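Local coordinates for protein arabinofuranosidase (Bifidobacterium longum, PDB 2Y2W) that hydrolyses terminal alpha-(1->5)-linked L-arabinofuranosyl residues of arabinans, also acting on arabinoxylan, in the breakdown of plant cell walls, at residues D378-M392 with R427-L439. Numbering follows the deposited sequence.
Sequences DIYTAADAVVEGSLM and RQTTFYPFAEAAL
Gln428 pairs its side-chain amide with the backbone on both sides of Ile379. NE2 donates to Asp378 O at 3.1 Å, nearly straight (170° at the hydrogen) and in the amide plane, while OE1 accepts from Tyr380 N at 2.9 Å, the donor tilted slightly from the carbonyl plane. A leucine here would probably leave Asp378 O and Tyr380 N without these mates and free the loop ahead of the helix to shift. Thr429 adds a third polar link: its OG1 donates to Thr381 O at 3.1 Å from well above the carbonyl plane, and that oxygen also takes Ala385 N. Thr381 and Asp384 form a capping box at this helix start: Thr381 N donates to Asp384 OD2, and Asp384 N returns a weak bond to Thr381 OG1. Glu388 OE2 is salt-bridged to Arg407, while a water donates to both Glu388 OE1 and Thr430 O.

In the (beta/alpha)8 barrel, helix 382-397 leads into the eighth strand, 402-408, and helix 431-440 comes after it. Their segments run roughly parallel, 26° apart with axes 8.8 Å apart at closest approach. The Tyr380 side chain, its OH bonded to Val343 O, is about 7 Å (nearest atoms) from that of Tyr286, which probably binds arabinofuranose.

Thr430 CG2, anti to its carbonyl carbon (OG1 at chi1 54°), sits over one Tyr380 ring face in a CH-pi contact, 4.0 Å from the centroid. The same methyl meets the Glu388 carboxylate. Pro433 packs on Ala385, its CG 4.3 Å from Ala385 CB, and on side-chain-less Gly389, consistent with the close axes. Farther along, Met392, bent at chi2 and chi3, lays CG on Ala437 CB (3.7 Å) and CE against Phe434 CE2.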
ATOM      1  N   ASP D 378     -19.932 -29.587 -10.218  1.00 35.77           N
ATOM      2  CA  ASP D 378     -21.105 -30.167  -9.574  1.00 36.04           C
ATOM      3  C   ASP D 378     -22.131 -30.637 -10.596  1.00 36.10           C
ATOM      4  O   ASP D 378     -22.432 -29.930 -11.561  1.00 36.09           O
ATOM      5  CB  ASP D 378     -21.743 -29.163  -8.608  1.00 36.05           C
ATOM      6  CG  ASP D 378     -20.928 -28.969  -7.336  1.00 36.54           C
ATOM      7  OD1 ASP D 378     -20.047 -29.807  -7.039  1.00 36.76           O
ATOM      8  OD2 ASP D 378     -21.180 -27.973  -6.623  1.00 37.14           O
ATOM      9  N   ILE D 379     -22.648 -31.843 -10.376  1.00 36.18           N
ATOM     10  CA  ILE D 379     -23.652 -32.439 -11.253  1.00 36.35           C
ATOM     11  C   ILE D 379     -25.014 -32.247 -10.590  1.00 36.40           C
ATOM     12  O   ILE D 379     -25.298 -32.841  -9.548  1.00 36.42           O
ATOM     13  CB  ILE D 379     -23.361 -33.943 -11.530  1.00 36.36           C
ATOM     14  CG1 ILE D 379     -21.853 -34.209 -11.670  1.00 36.56           C
ATOM     15  CG2 ILE D 379     -24.092 -34.415 -12.774  1.00 36.44           C
ATOM     16  CD1 ILE D 379     -21.216 -33.691 -12.966  1.00 37.01           C
ATOM     17  N   TYR D 380     -25.844 -31.402 -11.198  1.00 36.52           N
ATOM     18  CA  TYR D 380     -27.042 -30.881 -10.540  1.00 36.66           C
ATOM     19  C   TYR D 380     -28.238 -31.822 -10.542  1.00 36.83           C
ATOM     20  O   TYR D 380     -28.594 -32.400 -11.568  1.00 36.84           O
ATOM     21  CB  TYR D 380     -27.441 -29.528 -11.133  1.00 36.58           C
ATOM     22  CG  TYR D 380     -26.525 -28.387 -10.749  1.00 36.57           C
ATOM     23  CD1 TYR D 380     -26.392 -27.991  -9.418  1.00 36.48           C
ATOM     24  CD2 TYR D 380     -25.806 -27.692 -11.717  1.00 36.41           C
ATOM     25  CE1 TYR D 380     -25.557 -26.942  -9.060  1.00 35.98           C
ATOM     26  CE2 TYR D 380     -24.969 -26.638 -11.369  1.00 36.25           C
ATOM     27  CZ  TYR D 380     -24.851 -26.271 -10.040  1.00 35.93           C
ATOM     28  OH  TYR D 380     -24.028 -25.229  -9.691  1.00 35.32           O
ATOM     29  N   THR D 381     -28.859 -31.943  -9.374  1.00 37.03           N
ATOM     30  CA  THR D 381     -30.037 -32.778  -9.180  1.00 37.20           C
ATOM     31  C   THR D 381     -31.306 -31.985  -9.469  1.00 37.34           C
ATOM     32  O   THR D 381     -31.273 -30.753  -9.537  1.00 37.45           O
ATOM     33  CB  THR D 381     -30.111 -33.310  -7.735  1.00 37.17           C
ATOM     34  OG1 THR D 381     -30.169 -32.206  -6.820  1.00 37.33           O
ATOM     35  CG2 THR D 381     -28.899 -34.175  -7.410  1.00 37.14           C
ATOM     36  N   ALA D 382     -32.420 -32.698  -9.630  1.00 37.36           N
ATOM     37  CA  ALA D 382     -33.725 -32.077  -9.850  1.00 37.29           C
ATOM     38  C   ALA D 382     -34.062 -31.065  -8.759  1.00 37.26           C
ATOM     39  O   ALA D 382     -34.702 -30.050  -9.027  1.00 37.35           O
ATOM     40  CB  ALA D 382     -34.808 -33.142  -9.939  1.00 37.31           C
ATOM     41  N   ALA D 383     -33.618 -31.348  -7.535  1.00 37.25           N
ATOM     42  CA  ALA D 383     -33.844 -30.462  -6.394  1.00 37.10           C
ATOM     43  C   ALA D 383     -33.020 -29.178  -6.488  1.00 36.99           C
ATOM     44  O   ALA D 383     -33.519 -28.098  -6.171  1.00 37.00           O
ATOM     45  CB  ALA D 383     -33.554 -31.190  -5.090  1.00 37.10           C
ATOM     46  N   ASP D 384     -31.768 -29.305  -6.930  1.00 36.86           N
ATOM     47  CA  ASP D 384     -30.871 -28.156  -7.100  1.00 36.72           C
ATOM     48  C   ASP D 384     -31.461 -27.118  -8.056  1.00 36.43           C
ATOM     49  O   ASP D 384     -31.338 -25.913  -7.830  1.00 36.26           O
ATOM     50  CB  ASP D 384     -29.496 -28.608  -7.602  1.00 36.85           C
ATOM     51  CG  ASP D 384     -28.737 -29.446  -6.580  1.00 37.38           C
ATOM     52  OD1 ASP D 384     -28.941 -29.254  -5.362  1.00 38.21           O
ATOM     53  OD2 ASP D 384     -27.925 -30.300  -6.997  1.00 37.91           O
ATOM     54  N   ALA D 385     -32.109 -27.604  -9.113  1.00 36.20           N
ATOM     55  CA  ALA D 385     -32.758 -26.749 -10.102  1.00 35.91           C
ATOM     56  C   ALA D 385     -33.962 -26.008  -9.525  1.00 35.71           C
ATOM     57  O   ALA D 385     -34.162 -24.828  -9.818  1.00 35.76           O
ATOM     58  CB  ALA D 385     -33.168 -27.562 -11.310  1.00 35.95           C
ATOM     59  N   VAL D 386     -34.752 -26.699  -8.704  1.00 35.37           N
ATOM     60  CA  VAL D 386     -35.951 -26.109  -8.095  1.00 35.15           C
ATOM     61  C   VAL D 386     -35.579 -24.988  -7.118  1.00 35.00           C
ATOM     62  O   VAL D 386     -36.288 -23.983  -7.014  1.00 35.01           O
ATOM     63  CB  VAL D 386     -36.851 -27.187  -7.409  1.00 35.20           C
ATOM     64  CG1 VAL D 386     -38.063 -26.554  -6.725  1.00 35.00           C
ATOM     65  CG2 VAL D 386     -37.315 -28.225  -8.424  1.00 35.04           C
ATOM     66  N   VAL D 387     -34.459 -25.162  -6.419  1.00 34.81           N
ATOM     67  CA  VAL D 387     -33.945 -24.139  -5.506  1.00 34.66           C
ATOM     68  C   VAL D 387     -33.522 -22.881  -6.271  1.00 34.53           C
ATOM     69  O   VAL D 387     -33.833 -21.765  -5.850  1.00 34.45           O
ATOM     70  CB  VAL D 387     -32.783 -24.681  -4.621  1.00 34.68           C
ATOM     71  CG1 VAL D 387     -32.186 -23.576  -3.748  1.00 34.51           C
ATOM     72  CG2 VAL D 387     -33.277 -25.818  -3.746  1.00 34.56           C
ATOM     73  N   GLU D 388     -32.833 -23.066  -7.397  1.00 34.42           N
ATOM     74  CA  GLU D 388     -32.419 -21.940  -8.243  1.00 34.40           C
ATOM     75  C   GLU D 388     -33.611 -21.216  -8.867  1.00 34.27           C
ATOM     76  O   GLU D 388     -33.590 -19.991  -9.009  1.00 34.33           O
ATOM     77  CB  GLU D 388     -31.428 -22.386  -9.320  1.00 34.36           C
ATOM     78  CG  GLU D 388     -30.014 -22.593  -8.792  1.00 34.72           C
ATOM     79  CD  GLU D 388     -28.964 -22.711  -9.887  1.00 35.76           C
ATOM     80  OE1 GLU D 388     -29.199 -22.225 -11.020  1.00 36.42           O
ATOM     81  OE2 GLU D 388     -27.892 -23.290  -9.610  1.00 35.85           O
ATOM     82  N   GLY D 389     -34.645 -21.977  -9.225  1.00 34.08           N
ATOM     83  CA  GLY D 389     -35.904 -21.417  -9.709  1.00 33.79           C
ATOM     84  C   GLY D 389     -36.547 -20.481  -8.701  1.00 33.74           C
ATOM     85  O   GLY D 389     -37.056 -19.419  -9.069  1.00 33.78           O
ATOM     86  N   SER D 390     -36.513 -20.871  -7.427  1.00 33.63           N
ATOM     87  CA  SER D 390     -37.069 -20.054  -6.345  1.00 33.53           C
ATOM     88  C   SER D 390     -36.189 -18.850  -6.013  1.00 33.42           C
ATOM     89  O   SER D 390     -36.701 -17.802  -5.607  1.00 33.48           O
ATOM     90  CB  SER D 390     -37.327 -20.895  -5.087  1.00 33.55           C
ATOM     91  OG  SER D 390     -36.119 -21.243  -4.432  1.00 33.50           O
ATOM     92  N   LEU D 391     -34.875 -18.999  -6.177  1.00 33.31           N
ATOM     93  CA  LEU D 391     -33.943 -17.884  -5.981  1.00 33.27           C
ATOM     94  C   LEU D 391     -34.186 -16.786  -7.015  1.00 33.28           C
ATOM     95  O   LEU D 391     -34.216 -15.603  -6.674  1.00 33.21           O
ATOM     96  CB  LEU D 391     -32.485 -18.353  -6.029  1.00 33.20           C
ATOM     97  CG  LEU D 391     -31.945 -19.264  -4.921  1.00 32.99           C
ATOM     98  CD1 LEU D 391     -30.528 -19.701  -5.252  1.00 32.80           C
ATOM     99  CD2 LEU D 391     -31.993 -18.605  -3.552  1.00 32.58           C
ATOM    100  N   MET D 392     -34.377 -17.195  -8.268  1.00 33.36           N
ATOM    101  CA  MET D 392     -34.721 -16.281  -9.356  1.00 33.57           C
ATOM    102  C   MET D 392     -36.039 -15.548  -9.087  1.00 33.65           C
ATOM    103  O   MET D 392     -36.159 -14.357  -9.382  1.00 33.76           O
ATOM    104  CB  MET D 392     -34.782 -17.035 -10.692  1.00 33.58           C
ATOM    105  CG  MET D 392     -35.085 -16.158 -11.910  1.00 33.72           C
ATOM    106  SD  MET D 392     -33.993 -14.725 -12.095  1.00 33.97           S
ATOM    107  CE  MET D 392     -32.457 -15.519 -12.572  1.00 33.61           C
ATOM    108  N   ARG D 427     -27.071 -29.337 -21.358  1.00 33.11           N
ATOM    109  CA  ARG D 427     -27.761 -28.531 -20.358  1.00 33.11           C
ATOM    110  C   ARG D 427     -27.928 -29.310 -19.063  1.00 33.13           C
ATOM    111  O   ARG D 427     -28.354 -30.466 -19.075  1.00 33.22           O
ATOM    112  CB  ARG D 427     -29.143 -28.113 -20.868  1.00 33.12           C
ATOM    113  CG  ARG D 427     -29.146 -27.406 -22.212  1.00 33.29           C
ATOM    114  CD  ARG D 427     -30.504 -27.542 -22.887  1.00 33.39           C
ATOM    115  NE  ARG D 427     -30.494 -27.026 -24.254  1.00 33.84           N
ATOM    116  CZ  ARG D 427     -30.093 -27.713 -25.323  1.00 33.57           C
ATOM    117  NH1 ARG D 427     -29.656 -28.961 -25.200  1.00 33.54           N
ATOM    118  NH2 ARG D 427     -30.127 -27.145 -26.520  1.00 33.48           N
ATOM    119  N   GLN D 428     -27.587 -28.671 -17.949  1.00 33.11           N
ATOM    120  CA  GLN D 428     -27.853 -29.230 -16.632  1.00 33.01           C
ATOM    121  C   GLN D 428     -29.290 -28.909 -16.258  1.00 32.99           C
ATOM    122  O   GLN D 428     -29.963 -28.161 -16.964  1.00 33.08           O
ATOM    123  CB  GLN D 428     -26.888 -28.667 -15.587  1.00 32.95           C
ATOM    124  CG  GLN D 428     -25.450 -29.094 -15.790  1.00 32.98           C
ATOM    125  CD  GLN D 428     -24.784 -29.532 -14.502  1.00 33.04           C
ATOM    126  OE1 GLN D 428     -25.247 -30.458 -13.838  1.00 33.51           O
ATOM    127  NE2 GLN D 428     -23.686 -28.878 -14.151  1.00 32.86           N
ATOM    128  N   THR D 429     -29.756 -29.469 -15.147  1.00 32.96           N
ATOM    129  CA  THR D 429     -31.125 -29.242 -14.688  1.00 32.98           C
ATOM    130  C   THR D 429     -31.378 -27.770 -14.364  1.00 33.01           C
ATOM    131  O   THR D 429     -32.497 -27.284 -14.527  1.00 33.11           O
ATOM    132  CB  THR D 429     -31.474 -30.113 -13.461  1.00 33.00           C
ATOM    133  OG1 THR D 429     -30.647 -29.742 -12.351  1.00 32.98           O
ATOM    134  CG2 THR D 429     -31.267 -31.590 -13.773  1.00 33.11           C
ATOM    135  N   THR D 430     -30.333 -27.072 -13.919  1.00 32.91           N
ATOM    136  CA  THR D 430     -30.417 -25.658 -13.543  1.00 32.93           C
ATOM    137  C   THR D 430     -30.485 -24.717 -14.746  1.00 32.96           C
ATOM    138  O   THR D 430     -30.764 -23.525 -14.591  1.00 33.03           O
ATOM    139  CB  THR D 430     -29.223 -25.234 -12.660  1.00 32.96           C
ATOM    140  OG1 THR D 430     -27.999 -25.564 -13.327  1.00 33.10           O
ATOM    141  CG2 THR D 430     -29.268 -25.937 -11.312  1.00 32.88           C
ATOM    142  N   PHE D 431     -30.221 -25.256 -15.935  1.00 33.01           N
ATOM    143  CA  PHE D 431     -30.304 -24.513 -17.196  1.00 33.02           C
ATOM    144  C   PHE D 431     -31.724 -24.032 -17.494  1.00 32.91           C
ATOM    145  O   PHE D 431     -31.930 -22.881 -17.887  1.00 32.99           O
ATOM    146  CB  PHE D 431     -29.806 -25.399 -18.344  1.00 33.13           C
ATOM    147  CG  PHE D 431     -29.701 -24.696 -19.668  1.00 33.28           C
ATOM    148  CD1 PHE D 431     -30.815 -24.557 -20.492  1.00 33.55           C
ATOM    149  CD2 PHE D 431     -28.479 -24.196 -20.104  1.00 33.63           C
ATOM    150  CE1 PHE D 431     -30.718 -23.914 -21.722  1.00 33.85           C
ATOM    151  CE2 PHE D 431     -28.369 -23.550 -21.336  1.00 33.88           C
ATOM    152  CZ  PHE D 431     -29.490 -23.410 -22.145  1.00 33.91           C
ATOM    153  N   TYR D 432     -32.690 -24.922 -17.297  1.00 32.84           N
ATOM    154  CA  TYR D 432     -34.068 -24.715 -17.744  1.00 32.76           C
ATOM    155  C   TYR D 432     -34.874 -23.644 -16.987  1.00 32.86           C
ATOM    156  O   TYR D 432     -35.645 -22.918 -17.613  1.00 32.94           O
ATOM    157  CB  TYR D 432     -34.820 -26.053 -17.790  1.00 32.59           C
ATOM    158  CG  TYR D 432     -34.153 -27.096 -18.668  1.00 32.26           C
ATOM    159  CD1 TYR D 432     -34.313 -27.076 -20.055  1.00 31.83           C
ATOM    160  CD2 TYR D 432     -33.358 -28.101 -18.113  1.00 31.86           C
ATOM    161  CE1 TYR D 432     -33.701 -28.033 -20.867  1.00 31.45           C
ATOM    162  CE2 TYR D 432     -32.738 -29.061 -18.918  1.00 31.28           C
ATOM    163  CZ  TYR D 432     -32.916 -29.020 -20.294  1.00 31.27           C
ATOM    164  OH  TYR D 432     -32.314 -29.967 -21.098  1.00 30.81           O
ATOM    165  N   PRO D 433     -34.712 -23.541 -15.648  1.00 33.00           N
ATOM    166  CA  PRO D 433     -35.406 -22.452 -14.954  1.00 33.17           C
ATOM    167  C   PRO D 433     -34.839 -21.074 -15.280  1.00 33.39           C
ATOM    168  O   PRO D 433     -35.578 -20.084 -15.255  1.00 33.46           O
ATOM    169  CB  PRO D 433     -35.186 -22.774 -13.469  1.00 33.09           C
ATOM    170  CG  PRO D 433     -34.822 -24.202 -13.430  1.00 33.04           C
ATOM    171  CD  PRO D 433     -34.065 -24.455 -14.691  1.00 32.99           C
ATOM    172  N   PHE D 434     -33.541 -21.016 -15.579  1.00 33.57           N
ATOM    173  CA  PHE D 434     -32.880 -19.758 -15.927  1.00 33.71           C
ATOM    174  C   PHE D 434     -33.308 -19.275 -17.311  1.00 33.96           C
ATOM    175  O   PHE D 434     -33.704 -18.119 -17.471  1.00 33.97           O
ATOM    176  CB  PHE D 434     -31.355 -19.897 -15.850  1.00 33.57           C
ATOM    177  CG  PHE D 434     -30.625 -18.582 -15.893  1.00 33.24           C
ATOM    178  CD1 PHE D 434     -30.259 -18.008 -17.107  1.00 32.96           C
ATOM    179  CD2 PHE D 434     -30.307 -17.913 -14.714  1.00 33.02           C
ATOM    180  CE1 PHE D 434     -29.586 -16.792 -17.151  1.00 32.88           C
ATOM    181  CE2 PHE D 434     -29.633 -16.692 -14.746  1.00 32.81           C
ATOM    182  CZ  PHE D 434     -29.271 -16.131 -15.967  1.00 32.85           C
ATOM    183  N   ALA D 435     -33.230 -20.167 -18.299  1.00 34.31           N
ATOM    184  CA  ALA D 435     -33.619 -19.859 -19.678  1.00 34.68           C
ATOM    185  C   ALA D 435     -35.030 -19.268 -19.774  1.00 35.03           C
ATOM    186  O   ALA D 435     -35.225 -18.219 -20.389  1.00 35.14           O
ATOM    187  CB  ALA D 435     -33.495 -21.098 -20.552  1.00 34.61           C
ATOM    188  N   GLU D 436     -36.000 -19.935 -19.151  1.00 35.42           N
ATOM    189  CA  GLU D 436     -37.388 -19.473 -19.147  1.00 35.92           C
ATOM    190  C   GLU D 436     -37.554 -18.074 -18.566  1.00 36.18           C
ATOM    191  O   GLU D 436     -38.265 -17.243 -19.136  1.00 36.17           O
ATOM    192  CB  GLU D 436     -38.291 -20.462 -18.406  1.00 35.97           C
ATOM    193  CG  GLU D 436     -39.039 -21.417 -19.327  1.00 36.53           C
ATOM    194  CD  GLU D 436     -40.116 -20.727 -20.153  1.00 36.98           C
ATOM    195  OE1 GLU D 436     -40.759 -19.782 -19.643  1.00 36.99           O
ATOM    196  OE2 GLU D 436     -40.322 -21.138 -21.315  1.00 37.47           O
ATOM    197  N   ALA D 437     -36.898 -17.819 -17.436  1.00 36.57           N
ATOM    198  CA  ALA D 437     -36.946 -16.509 -16.800  1.00 36.94           C
ATOM    199  C   ALA D 437     -36.236 -15.463 -17.656  1.00 37.30           C
ATOM    200  O   ALA D 437     -36.721 -14.343 -17.801  1.00 37.29           O
ATOM    201  CB  ALA D 437     -36.341 -16.569 -15.410  1.00 36.88           C
ATOM    202  N   ALA D 438     -35.101 -15.844 -18.238  1.00 37.75           N
ATOM    203  CA  ALA D 438     -34.292 -14.929 -19.039  1.00 38.22           C
ATOM    204  C   ALA D 438     -34.964 -14.511 -20.342  1.00 38.60           C
ATOM    205  O   ALA D 438     -34.792 -13.379 -20.792  1.00 38.58           O
ATOM    206  CB  ALA D 438     -32.922 -15.536 -19.320  1.00 38.14           C
ATOM    207  N   LEU D 439     -35.733 -15.419 -20.938  1.00 39.21           N
ATOM    208  CA  LEU D 439     -36.339 -15.176 -22.249  1.00 39.87           C
ATOM    209  C   LEU D 439     -37.774 -14.630 -22.225  1.00 40.24           C
ATOM    210  O   LEU D 439     -38.271 -14.170 -23.255  1.00 40.34           O
ATOM    211  CB  LEU D 439     -36.264 -16.433 -23.129  1.00 39.85           C
ATOM    212  CG  LEU D 439     -34.911 -16.795 -23.759  1.00 40.12           C
ATOM    213  CD1 LEU D 439     -34.954 -18.196 -24.354  1.00 40.37           C
ATOM    214  CD2 LEU D 439     -34.481 -15.780 -24.815  1.00 40.01           C
TER
HETATM  215  O   HOH W   1     -31.483 -21.465 -12.620  1.00 25.31           O